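Local structure of multifunctional non-homologous end joining DNA repair protein LigD (Mycobacterium tuberculosis, 2IRU) at residues A[140-145]-A[176-181]; A[68-73]-A[90-95]; A[21-26]-A[60-65]; A[168-173]-A[182-187]. The protein probably acts with Ku in bacterial non-homologous end joining, repairing DNA double-strand breaks as a polymerase, 3'-phosphoesterase and ligase, the chain here being its primase-type polymerase domain. All coordinates share one frame; numbering follows the deposited sequence.

Overall arrangement
From the N terminus, contact 3 comes first: it closes a loop containing helix 29-47 and strand 53-56, bringing the turn at 60-63 back to the corner at 21. Contact 2 follows in series and closes round strand 80-84, joining the loop after strand 66-68 to strand 91-95. Contact 1 closes round helix 149-164 and strand 171-174, and contact 4 closes a tight hairpin; their segments alternate along the chain, so the two cross. Both use strand 180-186, which pairs with strand 129-143 in contact 1 and strand 171-174 in contact 4. Within this sheet they meet directly, H181 O lying 2.8 Å from V173 N, whereas contacts 2 and 3 touch neither.

Contact 1. Residues A[140-145]-A[176-181]; sequences DLDPGE and GSKGLH
L141 and L180 form an antiparallel hydrogen-bonded pair in the central sheet of this primase-type polymerase domain, joining strand 129-143, with its D140-L141-D142 sequence, to strand 180-186. The tight part is here. L141 N donates to L180 O at 2.7 Å, and L180 N returns a bond to L141 O. Both leucines turn to the same face, their CB atoms 4.2 Å apart, where helix 149-164 packs on them; branched apolar residues suit that buried side.

The other face carries D140 and H181, and it is polar. With CG anti to its backbone N (chi1 178°), D140 lays OD1 over one face of the imidazole; D140 CG is 3.6 Å from H181 CE1, the two planes 35° apart. By similarity D140 and D142 bind two manganese ions, and 176-181 belongs to the substrate site. D140 OD2 also accepts from Q233. Glycine suits 179, where the backbone passes close to D140 OD1.

Towards K178 the contact loosens. The aliphatic part of this exposed lysine crosses P143, CG to CG 3.8 Å, but K178 NZ stays 4.7 Å from D142 OD2, which forms a salt bridge with R223 instead. Beside the D140–H181 pair a water gives a hydrogen bond to D140 OD2 at 3.1 Å and accepts a weak one from H181 NE2 at 2.9 Å.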
loop_
_atom_site.group_PDB
_atom_site.type_symbol
_atom_site.label_atom_id
_atom_site.label_comp_id
_atom_site.label_asym_id
_atom_site.label_seq_id
_atom_site.Cartn_x
_atom_site.Cartn_y
_atom_site.Cartn_z
ATOM N N ASP A 140 5.174 6.209 -6.646
ATOM C CA ASP A 140 3.822 6.143 -7.192
ATOM C C ASP A 140 3.944 6.715 -8.602
ATOM O O ASP A 140 4.240 7.902 -8.758
ATOM C CB ASP A 140 2.888 7.039 -6.369
ATOM C CG ASP A 140 1.457 7.081 -6.893
ATOM O OD1 ASP A 140 1.089 6.447 -7.931
ATOM O OD2 ASP A 140 0.676 7.802 -6.224
ATOM N N LEU A 141 3.740 5.858 -9.604
ATOM C CA LEU A 141 3.800 6.267 -10.989
ATOM C C LEU A 141 2.394 6.552 -11.462
ATOM O O LEU A 141 1.578 5.628 -11.606
ATOM C CB LEU A 141 4.452 5.163 -11.841
ATOM C CG LEU A 141 5.985 5.226 -11.882
ATOM C CD1 LEU A 141 6.676 5.164 -10.517
ATOM C CD2 LEU A 141 6.487 4.098 -12.794
ATOM N N ASP A 142 2.094 7.832 -11.650
ATOM C CA ASP A 142 0.742 8.224 -11.993
ATOM C C ASP A 142 0.684 8.697 -13.442
ATOM O O ASP A 142 1.277 9.748 -13.758
ATOM C CB ASP A 142 0.222 9.316 -11.057
ATOM C CG ASP A 142 -1.285 9.555 -11.239
ATOM O OD1 ASP A 142 -2.101 8.686 -10.831
ATOM O OD2 ASP A 142 -1.647 10.599 -11.827
ATOM N N PRO A 143 0.021 7.914 -14.329
ATOM C CA PRO A 143 -0.018 8.238 -15.757
ATOM C C PRO A 143 -0.908 9.446 -16.069
ATOM O O PRO A 143 -2.104 9.445 -15.737
ATOM C CB PRO A 143 -0.586 6.957 -16.402
ATOM C CG PRO A 143 -1.460 6.362 -15.313
ATOM C CD PRO A 143 -0.712 6.660 -14.030
ATOM N N GLY A 144 -0.327 10.464 -16.708
ATOM C CA GLY A 144 -1.077 11.652 -17.134
ATOM C C GLY A 144 -2.017 11.413 -18.307
ATOM O O GLY A 144 -2.113 10.301 -18.841
ATOM N N GLU A 145 -2.714 12.473 -18.708
ATOM C CA GLU A 145 -3.679 12.406 -19.800
ATOM C C GLU A 145 -3.023 11.864 -21.070
ATOM O O GLU A 145 -1.945 12.323 -21.468
ATOM C CB GLU A 145 -4.319 13.779 -20.040
ATOM C CG GLU A 145 -5.531 13.770 -20.987
ATOM C CD GLU A 145 -6.646 12.819 -20.535
ATOM O OE1 GLU A 145 -6.763 12.545 -19.313
ATOM O OE2 GLU A 145 -7.415 12.353 -21.415
ATOM N N GLY A 176 -4.593 -0.858 -8.067
ATOM C CA GLY A 176 -6.038 -1.129 -7.999
ATOM C C GLY A 176 -6.883 0.045 -8.461
ATOM O O GLY A 176 -8.070 -0.097 -8.699
ATOM N N SER A 177 -6.247 1.210 -8.576
ATOM C CA SER A 177 -6.901 2.421 -9.053
ATOM C C SER A 177 -6.420 2.745 -10.456
ATOM O O SER A 177 -6.943 2.209 -11.425
ATOM C CB SER A 177 -6.625 3.579 -8.083
ATOM O OG SER A 177 -7.293 3.347 -6.867
ATOM N N LYS A 178 -5.411 3.602 -10.543
ATOM C CA LYS A 178 -4.830 4.074 -11.796
ATOM C C LYS A 178 -3.294 3.990 -11.678
ATOM O O LYS A 178 -2.571 3.707 -12.650
ATOM C CB LYS A 178 -5.255 5.531 -12.015
ATOM C CG LYS A 178 -4.669 6.208 -13.264
ATOM C CD LYS A 178 -5.459 7.473 -13.650
ATOM C CE LYS A 178 -5.139 8.656 -12.729
ATOM N NZ LYS A 178 -6.082 9.782 -12.987
ATOM N N GLY A 179 -2.806 4.222 -10.466
ATOM C CA GLY A 179 -1.365 4.216 -10.210
ATOM C C GLY A 179 -0.716 2.869 -10.479
ATOM O O GLY A 179 -1.383 1.831 -10.622
ATOM N N LEU A 180 0.586 2.923 -10.675
ATOM C CA LEU A 180 1.447 1.773 -10.547
ATOM C C LEU A 180 2.419 2.156 -9.423
ATOM O O LEU A 180 3.047 3.212 -9.524
ATOM C CB LEU A 180 2.211 1.577 -11.867
ATOM C CG LEU A 180 3.298 0.514 -11.909
ATOM C CD1 LEU A 180 2.704 -0.851 -11.590
ATOM C CD2 LEU A 180 3.987 0.498 -13.274
ATOM N N HIS A 181 2.508 1.361 -8.348
ATOM C CA HIS A 181 3.495 1.607 -7.300
ATOM C C HIS A 181 4.692 0.692 -7.498
ATOM O O HIS A 181 4.523 -0.446 -7.942
ATOM C CB HIS A 181 2.935 1.367 -5.890
ATOM C CG HIS A 181 1.921 2.378 -5.471
ATOM N ND1 HIS A 181 2.277 3.612 -4.961
ATOM C CD2 HIS A 181 0.572 2.324 -5.421
ATOM C CE1 HIS A 181 1.178 4.288 -4.659
ATOM N NE2 HIS A 181 0.131 3.535 -4.957
HETATM O O HOH W 1 -1.561 5.761 -5.754
#

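Contact 2. Residues A[68-73]-A[90-95]; sequences EKQLAL and TTTYPI
Q70 reaches T92 by extending first, CG anti to the backbone N, and then bending at chi2 (79°), which swings its amide across the strand backbone. Q70 OE1 thereby accepts from T92 N at 2.8 Å. The donor stands 46° out of the carbonyl plane, off the lone pairs, yet the N-H points well at the oxygen (166°). T92 is held at its other backbone group as well: L71 N donates to T92 O, also at 2.8 Å, and Q70 CA brings a C-H to the same oxygen. A glutamine suits the site because its amide offers both an acceptor and a donor. Q70 NE2 gives a hydrogen bond to a water 3.3 Å away, and that water is also hydrogen-bonded to T92 OG1 (2.6 Å), whose protein partner is T83 OG1.

K69 and Y93 lie side by side and point the same way. The lysine's CB sits 3.6 Å from Y93 CE1 and its CD 3.7 Å from Y93 OH, so its aliphatic length follows the ring while NZ hydrogen-bonds T53 OG1. Both methyls of L71 rest on P94, CD1 and CD2 each 3.9 Å from P94 CB, the two methyls of a branched side chain against a rigid, compact ring.

By similarity, 66-70 and 86-91 contact target DNA. The loop 68-73 leaves strand 66-68 and lies against strand 91-95, whose backbone pairs with strand 80-84. R54, of strand 53-56, binds the carbonyl oxygens of both K69 and Q70.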
loop_
_atom_site.group_PDB
_atom_site.type_symbol
_atom_site.label_atom_id
_atom_site.label_comp_id
_atom_site.label_asym_id
_atom_site.label_seq_id
_atom_site.Cartn_x
_atom_site.Cartn_y
_atom_site.Cartn_z
ATOM N N GLU A 68 -9.459 6.792 8.977
ATOM C CA GLU A 68 -9.364 6.725 10.428
ATOM C C GLU A 68 -7.918 6.367 10.751
ATOM O O GLU A 68 -7.354 5.482 10.099
ATOM C CB GLU A 68 -10.337 5.673 10.992
ATOM C CG GLU A 68 -10.557 5.847 12.490
ATOM C CD GLU A 68 -11.617 4.920 13.067
ATOM O OE1 GLU A 68 -12.151 4.057 12.301
ATOM O OE2 GLU A 68 -11.890 5.062 14.311
ATOM N N LYS A 69 -7.327 7.100 11.689
ATOM C CA LYS A 69 -5.923 6.889 12.042
ATOM C C LYS A 69 -5.831 6.433 13.493
ATOM O O LYS A 69 -5.471 5.281 13.772
ATOM C CB LYS A 69 -5.102 8.159 11.800
ATOM C CG LYS A 69 -4.998 8.456 10.326
ATOM C CD LYS A 69 -4.282 9.792 10.064
ATOM C CE LYS A 69 -4.084 9.985 8.548
ATOM N NZ LYS A 69 -3.119 8.971 7.981
ATOM N N GLN A 70 -6.186 7.320 14.418
ATOM C CA GLN A 70 -6.220 6.903 15.830
ATOM C C GLN A 70 -7.029 5.582 15.995
ATOM O O GLN A 70 -8.043 5.350 15.314
ATOM C CB GLN A 70 -6.858 8.010 16.690
ATOM C CG GLN A 70 -6.913 7.738 18.196
ATOM C CD GLN A 70 -5.599 7.969 18.919
ATOM O OE1 GLN A 70 -4.710 8.624 18.403
ATOM N NE2 GLN A 70 -5.499 7.469 20.163
ATOM N N LEU A 71 -6.556 4.727 16.900
ATOM C CA LEU A 71 -7.242 3.492 17.255
ATOM C C LEU A 71 -8.249 3.780 18.373
ATOM O O LEU A 71 -7.849 4.020 19.510
ATOM C CB LEU A 71 -6.238 2.411 17.713
ATOM C CG LEU A 71 -6.894 1.011 17.876
ATOM C CD1 LEU A 71 -7.655 0.505 16.628
ATOM C CD2 LEU A 71 -5.845 -0.027 18.302
ATOM N N ALA A 72 -9.529 3.689 18.034
ATOM C CA ALA A 72 -10.617 3.983 18.989
ATOM C C ALA A 72 -10.600 3.009 20.176
ATOM O O ALA A 72 -10.260 1.801 19.982
ATOM C CB ALA A 72 -11.964 3.914 18.294
ATOM N N LEU A 73 -10.981 3.490 21.375
ATOM C CA LEU A 73 -11.064 2.583 22.537
ATOM C C LEU A 73 -12.025 1.397 22.314
ATOM O O LEU A 73 -11.887 0.319 22.929
ATOM C CB LEU A 73 -11.446 3.342 23.822
ATOM C CG LEU A 73 -11.264 2.635 25.167
ATOM C CD1 LEU A 73 -9.776 2.399 25.430
ATOM C CD2 LEU A 73 -11.814 3.515 26.279
ATOM N N THR A 90 -0.467 13.976 18.765
ATOM C CA THR A 90 0.058 12.623 18.910
ATOM C C THR A 90 -1.043 11.638 18.475
ATOM O O THR A 90 -2.230 11.875 18.727
ATOM C CB THR A 90 0.508 12.359 20.370
ATOM O OG1 THR A 90 1.770 13.009 20.626
ATOM C CG2 THR A 90 0.660 10.903 20.633
ATOM N N THR A 91 -0.671 10.565 17.786
ATOM C CA THR A 91 -1.699 9.624 17.271
ATOM C C THR A 91 -1.275 8.214 17.583
ATOM O O THR A 91 -0.135 7.849 17.328
ATOM C CB THR A 91 -1.849 9.747 15.748
ATOM O OG1 THR A 91 -2.244 11.088 15.416
ATOM C CG2 THR A 91 -2.905 8.751 15.214
ATOM N N THR A 92 -2.172 7.428 18.159
ATOM C CA THR A 92 -1.856 6.043 18.447
ATOM C C THR A 92 -2.569 5.171 17.412
ATOM O O THR A 92 -3.779 5.208 17.306
ATOM C CB THR A 92 -2.316 5.654 19.877
ATOM O OG1 THR A 92 -1.613 6.463 20.839
ATOM C CG2 THR A 92 -2.044 4.177 20.109
ATOM N N TYR A 93 -1.809 4.444 16.606
ATOM C CA TYR A 93 -2.355 3.624 15.522
ATOM C C TYR A 93 -2.393 2.143 15.858
ATOM O O TYR A 93 -1.546 1.700 16.626
ATOM C CB TYR A 93 -1.433 3.712 14.310
ATOM C CG TYR A 93 -1.371 5.019 13.578
ATOM C CD1 TYR A 93 -2.092 5.177 12.385
ATOM C CD2 TYR A 93 -0.529 6.055 14.027
ATOM C CE1 TYR A 93 -1.985 6.360 11.647
ATOM C CE2 TYR A 93 -0.437 7.245 13.303
ATOM C CZ TYR A 93 -1.172 7.374 12.123
ATOM O OH TYR A 93 -1.059 8.545 11.392
ATOM N N PRO A 94 -3.295 1.356 15.195
ATOM C CA PRO A 94 -3.195 -0.104 15.314
ATOM C C PRO A 94 -2.018 -0.543 14.442
ATOM O O PRO A 94 -1.668 0.149 13.495
ATOM C CB PRO A 94 -4.496 -0.619 14.677
ATOM C CG PRO A 94 -4.939 0.498 13.718
ATOM C CD PRO A 94 -4.327 1.794 14.231
ATOM N N ILE A 95 -1.392 -1.639 14.799
ATOM C CA ILE A 95 -0.414 -2.313 13.923
ATOM C C ILE A 95 -1.085 -3.666 13.647
ATOM O O ILE A 95 -1.391 -4.397 14.566
ATOM C CB ILE A 95 0.935 -2.515 14.646
ATOM C CG1 ILE A 95 1.587 -1.164 15.001
ATOM C CG2 ILE A 95 1.873 -3.458 13.801
ATOM C CD1 ILE A 95 2.657 -1.307 16.041
HETATM O O HOH W 2 -2.699 8.834 21.217
#

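Contact 3. Residues A[21-26]-A[60-65]; sequences LYPATG and GVDQPA
V61 turns its two methyl branches to two different partners, the ring of Y22 and the ring of P23. With CG1 anti to its carbonyl carbon (chi1 -59°), that branch lies over one face of the Y22 ring, 4.2 Å from the centroid and 28° off the normal, a CH-pi contact. CG2 takes the place between backbone N and carbonyl carbon and meets P23 CD at 3.8 Å. A beta-branched residue suits this corner because it presents both methyls without needing a long chain.

Further out, P23 and D62 run alongside each other, antiparallel, and the proline's CG comes 3.4 Å from D62 OD2, a contact of carbon with carboxylate oxygen at the exposed surface.

V61 N donates to L21 O at 2.8 Å, and G60 CA approaches the same oxygen to 3.1 Å. Lacking a side chain, G60 can take its positive phi and come this close. It also opens a type I turn closed by Q63 N to G60 O. On the opposing segment, Y22 O accepts from both T25 N and G26 N, so that loop is held by its own bonds.

The contact joins the corner at the end of strand 20-22, where L21 and Y22 touch helix 29-47, to the loop between strands 53-56 and 66-68. Y22 OH bonds the backbone oxygen of R247, a residue that by similarity binds substrate. A single direct hydrogen bond joins the two segments, and the rest of the contact is largely apolar, with the carboxylate of D62 kept at the surface.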
loop_
_atom_site.group_PDB
_atom_site.type_symbol
_atom_site.label_atom_id
_atom_site.label_comp_id
_atom_site.label_asym_id
_atom_site.label_seq_id
_atom_site.Cartn_x
_atom_site.Cartn_y
_atom_site.Cartn_z
ATOM N N LEU A 21 -21.143 -4.540 -0.072
ATOM C CA LEU A 21 -20.268 -3.357 0.007
ATOM C C LEU A 21 -19.858 -2.786 -1.367
ATOM O O LEU A 21 -19.422 -1.635 -1.450
ATOM C CB LEU A 21 -19.047 -3.657 0.856
ATOM C CG LEU A 21 -19.291 -4.080 2.320
ATOM C CD1 LEU A 21 -17.953 -4.308 2.998
ATOM C CD2 LEU A 21 -20.018 -3.026 3.080
ATOM N N TYR A 22 -20.012 -3.593 -2.420
ATOM C CA TYR A 22 -19.779 -3.141 -3.803
ATOM C C TYR A 22 -21.044 -3.415 -4.658
ATOM O O TYR A 22 -21.184 -4.508 -5.216
ATOM C CB TYR A 22 -18.608 -3.940 -4.398
ATOM C CG TYR A 22 -17.261 -3.644 -3.775
ATOM C CD1 TYR A 22 -16.392 -2.727 -4.371
ATOM C CD2 TYR A 22 -16.856 -4.310 -2.588
ATOM C CE1 TYR A 22 -15.111 -2.460 -3.820
ATOM C CE2 TYR A 22 -15.581 -4.082 -2.033
ATOM C CZ TYR A 22 -14.742 -3.134 -2.637
ATOM O OH TYR A 22 -13.509 -2.918 -2.074
ATOM N N PRO A 23 -21.964 -2.435 -4.755
ATOM C CA PRO A 23 -23.232 -2.706 -5.465
ATOM C C PRO A 23 -23.053 -3.151 -6.925
ATOM O O PRO A 23 -23.888 -3.912 -7.448
ATOM C CB PRO A 23 -23.990 -1.364 -5.415
ATOM C CG PRO A 23 -23.442 -0.638 -4.191
ATOM C CD PRO A 23 -21.937 -1.101 -4.115
ATOM N N ALA A 24 -21.982 -2.695 -7.582
ATOM C CA ALA A 24 -21.783 -3.014 -9.022
ATOM C C ALA A 24 -21.585 -4.514 -9.256
ATOM O O ALA A 24 -21.922 -5.046 -10.331
ATOM C CB ALA A 24 -20.596 -2.267 -9.561
ATOM N N THR A 25 -21.009 -5.170 -8.237
ATOM C CA THR A 25 -20.589 -6.579 -8.363
ATOM C C THR A 25 -21.299 -7.489 -7.324
ATOM O O THR A 25 -21.237 -8.720 -7.482
ATOM C CB THR A 25 -19.054 -6.691 -8.182
ATOM O OG1 THR A 25 -18.684 -6.077 -6.932
ATOM C CG2 THR A 25 -18.296 -6.047 -9.357
ATOM N N GLY A 26 -21.951 -6.887 -6.317
ATOM C CA GLY A 26 -22.655 -7.621 -5.262
ATOM C C GLY A 26 -21.716 -8.204 -4.206
ATOM O O GLY A 26 -22.140 -9.047 -3.381
ATOM N N GLY A 60 -20.709 0.644 2.230
ATOM C CA GLY A 60 -20.229 0.248 0.894
ATOM C C GLY A 60 -19.878 1.452 0.041
ATOM O O GLY A 60 -20.001 2.630 0.474
ATOM N N VAL A 61 -19.408 1.167 -1.163
ATOM C CA VAL A 61 -18.716 2.192 -1.953
ATOM C C VAL A 61 -19.638 3.249 -2.588
ATOM O O VAL A 61 -19.138 4.201 -3.170
ATOM C CB VAL A 61 -17.783 1.582 -3.030
ATOM C CG1 VAL A 61 -16.709 0.678 -2.369
ATOM C CG2 VAL A 61 -18.595 0.790 -3.987
ATOM N N ASP A 62 -20.950 3.070 -2.481
ATOM C CA ASP A 62 -21.909 4.069 -2.960
ATOM C C ASP A 62 -22.427 4.959 -1.809
ATOM O O ASP A 62 -23.302 5.827 -1.996
ATOM C CB ASP A 62 -23.028 3.351 -3.708
ATOM C CG ASP A 62 -22.621 2.982 -5.127
ATOM O OD1 ASP A 62 -21.498 3.365 -5.547
ATOM O OD2 ASP A 62 -23.439 2.367 -5.853
ATOM N N GLN A 63 -21.852 4.732 -0.621
ATOM C CA GLN A 63 -22.190 5.528 0.561
ATOM C C GLN A 63 -20.910 6.238 1.098
ATOM O O GLN A 63 -19.777 5.855 0.752
ATOM C CB GLN A 63 -22.849 4.635 1.635
ATOM C CG GLN A 63 -24.278 4.255 1.307
ATOM C CD GLN A 63 -25.213 5.419 1.538
ATOM O OE1 GLN A 63 -25.770 5.973 0.587
ATOM N NE2 GLN A 63 -25.349 5.839 2.804
ATOM N N PRO A 64 -21.081 7.284 1.943
ATOM C CA PRO A 64 -19.904 8.059 2.407
ATOM C C PRO A 64 -18.831 7.208 3.117
ATOM O O PRO A 64 -19.155 6.225 3.800
ATOM C CB PRO A 64 -20.524 9.120 3.342
ATOM C CG PRO A 64 -21.960 9.255 2.821
ATOM C CD PRO A 64 -22.351 7.859 2.440
ATOM N N ALA A 65 -17.559 7.609 2.952
ATOM C CA ALA A 65 -16.388 6.924 3.544
ATOM C C ALA A 65 -15.587 7.899 4.401
ATOM O O ALA A 65 -15.771 9.139 4.315
ATOM C CB ALA A 65 -15.473 6.323 2.467
#

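Contact 4. Residues A[168-173]-A[182-187]; sequences LVTFPV and LYTPLD
T170 and T184 face each other across the hairpin of strands 171-174 and 180-186, and matching torsions bring their hydroxyls together. In both, OG1 lies anti to the carbonyl carbon (chi1 -50° in T170, -57° in T184), and T184 OG1 donates to T170 OG1 at 3.2 Å. The pair is buried beside helix 149-164, so each hydroxyl finds a polar partner in the other. The methyls are used too. T184 CG2 presses on L168 CB at 3.5 Å, tighter than usual for two carbons, while T170 CG2 packs on L182 CB.

The other face carries F171 and Y183, an antiparallel hydrogen-bonded pair whose backbones exchange bonds, F171 N to Y183 O at 2.8 Å and Y183 N to F171 O. The two rings do not stack on each other. CG is anti to the carbonyl carbon in both, and the rings turn their edges to P185 and V173. F171 takes P185 CD at its edge, in the ring plane, 3.6 Å from CE2, and Y183 CD2 lies 3.8 Å from V173 CG2, which sits near the tyrosine's ring plane.

P172 pairs with L182 at a non-hydrogen-bonded site, where a residue without an N-H costs this ladder nothing. P185 acts differently. Beyond the F171–Y183 pair it has no N-H to offer V169 O, which meets P185 CD at 3.3 Å instead. A water accepting from V169 N and donating to P185 O completes the link, so at V169 and P185 a water bridge replaces direct pairing.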
loop_
_atom_site.group_PDB
_atom_site.type_symbol
_atom_site.label_atom_id
_atom_site.label_comp_id
_atom_site.label_asym_id
_atom_site.label_seq_id
_atom_site.Cartn_x
_atom_site.Cartn_y
_atom_site.Cartn_z
ATOM N N LEU A 168 19.957 -2.250 -6.007
ATOM C CA LEU A 168 18.633 -2.381 -5.419
ATOM C C LEU A 168 17.713 -3.090 -6.412
ATOM O O LEU A 168 17.938 -3.046 -7.635
ATOM C CB LEU A 168 18.074 -1.008 -5.032
ATOM C CG LEU A 168 18.820 -0.197 -3.958
ATOM C CD1 LEU A 168 18.169 1.188 -3.850
ATOM C CD2 LEU A 168 18.847 -0.912 -2.602
ATOM N N VAL A 169 16.719 -3.780 -5.862
ATOM C CA VAL A 169 15.765 -4.571 -6.634
ATOM C C VAL A 169 14.394 -3.906 -6.477
ATOM O O VAL A 169 14.063 -3.447 -5.403
ATOM C CB VAL A 169 15.722 -6.045 -6.121
ATOM C CG1 VAL A 169 14.633 -6.871 -6.804
ATOM C CG2 VAL A 169 17.117 -6.733 -6.273
ATOM N N THR A 170 13.610 -3.883 -7.550
ATOM C CA THR A 170 12.327 -3.189 -7.554
ATOM C C THR A 170 11.163 -4.140 -7.848
ATOM O O THR A 170 11.274 -5.009 -8.733
ATOM C CB THR A 170 12.381 -2.045 -8.587
ATOM O OG1 THR A 170 13.569 -1.272 -8.345
ATOM C CG2 THR A 170 11.173 -1.122 -8.505
ATOM N N PHE A 171 10.062 -3.943 -7.126
ATOM C CA PHE A 171 8.874 -4.787 -7.251
ATOM C C PHE A 171 7.686 -3.946 -7.699
ATOM O O PHE A 171 7.330 -2.957 -7.026
ATOM C CB PHE A 171 8.523 -5.441 -5.894
ATOM C CG PHE A 171 9.629 -6.292 -5.339
ATOM C CD1 PHE A 171 9.660 -7.667 -5.594
ATOM C CD2 PHE A 171 10.659 -5.721 -4.570
ATOM C CE1 PHE A 171 10.684 -8.470 -5.088
ATOM C CE2 PHE A 171 11.688 -6.520 -4.060
ATOM C CZ PHE A 171 11.714 -7.889 -4.311
ATOM N N PRO A 172 7.012 -4.364 -8.778
ATOM C CA PRO A 172 5.829 -3.589 -9.133
ATOM C C PRO A 172 4.535 -4.071 -8.505
ATOM O O PRO A 172 4.344 -5.259 -8.289
ATOM C CB PRO A 172 5.739 -3.753 -10.661
ATOM C CG PRO A 172 6.441 -5.071 -10.965
ATOM C CD PRO A 172 7.275 -5.460 -9.742
ATOM N N VAL A 173 3.662 -3.118 -8.234
ATOM C CA VAL A 173 2.368 -3.412 -7.632
ATOM C C VAL A 173 1.346 -2.493 -8.287
ATOM O O VAL A 173 1.409 -1.258 -8.115
ATOM C CB VAL A 173 2.361 -3.153 -6.094
ATOM C CG1 VAL A 173 0.980 -3.464 -5.546
ATOM C CG2 VAL A 173 3.412 -4.004 -5.383
ATOM N N LEU A 182 5.888 1.200 -7.184
ATOM C CA LEU A 182 7.119 0.414 -7.258
ATOM C C LEU A 182 7.732 0.464 -5.859
ATOM O O LEU A 182 7.852 1.552 -5.303
ATOM C CB LEU A 182 8.158 1.003 -8.243
ATOM C CG LEU A 182 7.712 1.145 -9.706
ATOM C CD1 LEU A 182 8.887 1.634 -10.574
ATOM C CD2 LEU A 182 7.221 -0.197 -10.238
ATOM N N TYR A 183 8.060 -0.695 -5.294
ATOM C CA TYR A 183 8.710 -0.780 -3.992
ATOM C C TYR A 183 10.134 -1.330 -4.147
ATOM O O TYR A 183 10.382 -2.215 -4.961
ATOM C CB TYR A 183 7.952 -1.734 -3.080
ATOM C CG TYR A 183 6.596 -1.234 -2.640
ATOM C CD1 TYR A 183 6.471 -0.449 -1.480
ATOM C CD2 TYR A 183 5.430 -1.530 -3.373
ATOM C CE1 TYR A 183 5.229 0.023 -1.049
ATOM C CE2 TYR A 183 4.149 -1.050 -2.943
ATOM C CZ TYR A 183 4.068 -0.283 -1.766
ATOM O OH TYR A 183 2.853 0.208 -1.328
ATOM N N THR A 184 11.043 -0.805 -3.338
ATOM C CA THR A 184 12.427 -1.249 -3.346
ATOM C C THR A 184 12.923 -1.392 -1.894
ATOM O O THR A 184 12.954 -0.408 -1.145
ATOM C CB THR A 184 13.316 -0.272 -4.101
ATOM O OG1 THR A 184 12.802 -0.111 -5.444
ATOM C CG2 THR A 184 14.734 -0.830 -4.097
ATOM N N PRO A 185 13.305 -2.607 -1.486
ATOM C CA PRO A 185 13.816 -2.688 -0.106
ATOM C C PRO A 185 15.224 -2.078 -0.012
ATOM O O PRO A 185 16.046 -2.219 -0.942
ATOM C CB PRO A 185 13.831 -4.189 0.182
ATOM C CG PRO A 185 13.995 -4.830 -1.172
ATOM C CD PRO A 185 13.346 -3.903 -2.182
ATOM N N LEU A 186 15.478 -1.404 1.107
ATOM C CA LEU A 186 16.768 -0.756 1.359
ATOM C C LEU A 186 17.785 -1.724 1.947
ATOM O O LEU A 186 17.477 -2.475 2.879
ATOM C CB LEU A 186 16.576 0.472 2.266
ATOM C CG LEU A 186 15.759 1.653 1.683
ATOM C CD1 LEU A 186 15.497 2.734 2.743
ATOM C CD2 LEU A 186 16.345 2.284 0.405
ATOM N N ASP A 187 18.994 -1.712 1.381
ATOM C CA ASP A 187 20.118 -2.453 1.951
ATOM C C ASP A 187 20.475 -1.901 3.318
ATOM O O ASP A 187 20.580 -2.649 4.293
ATOM C CB ASP A 187 21.338 -2.393 1.023
ATOM C CG ASP A 187 21.292 -3.448 -0.069
ATOM O OD1 ASP A 187 20.258 -4.158 -0.186
ATOM O OD2 ASP A 187 22.301 -3.575 -0.791
HETATM O O HOH W 3 16.848 -3.767 -2.969
#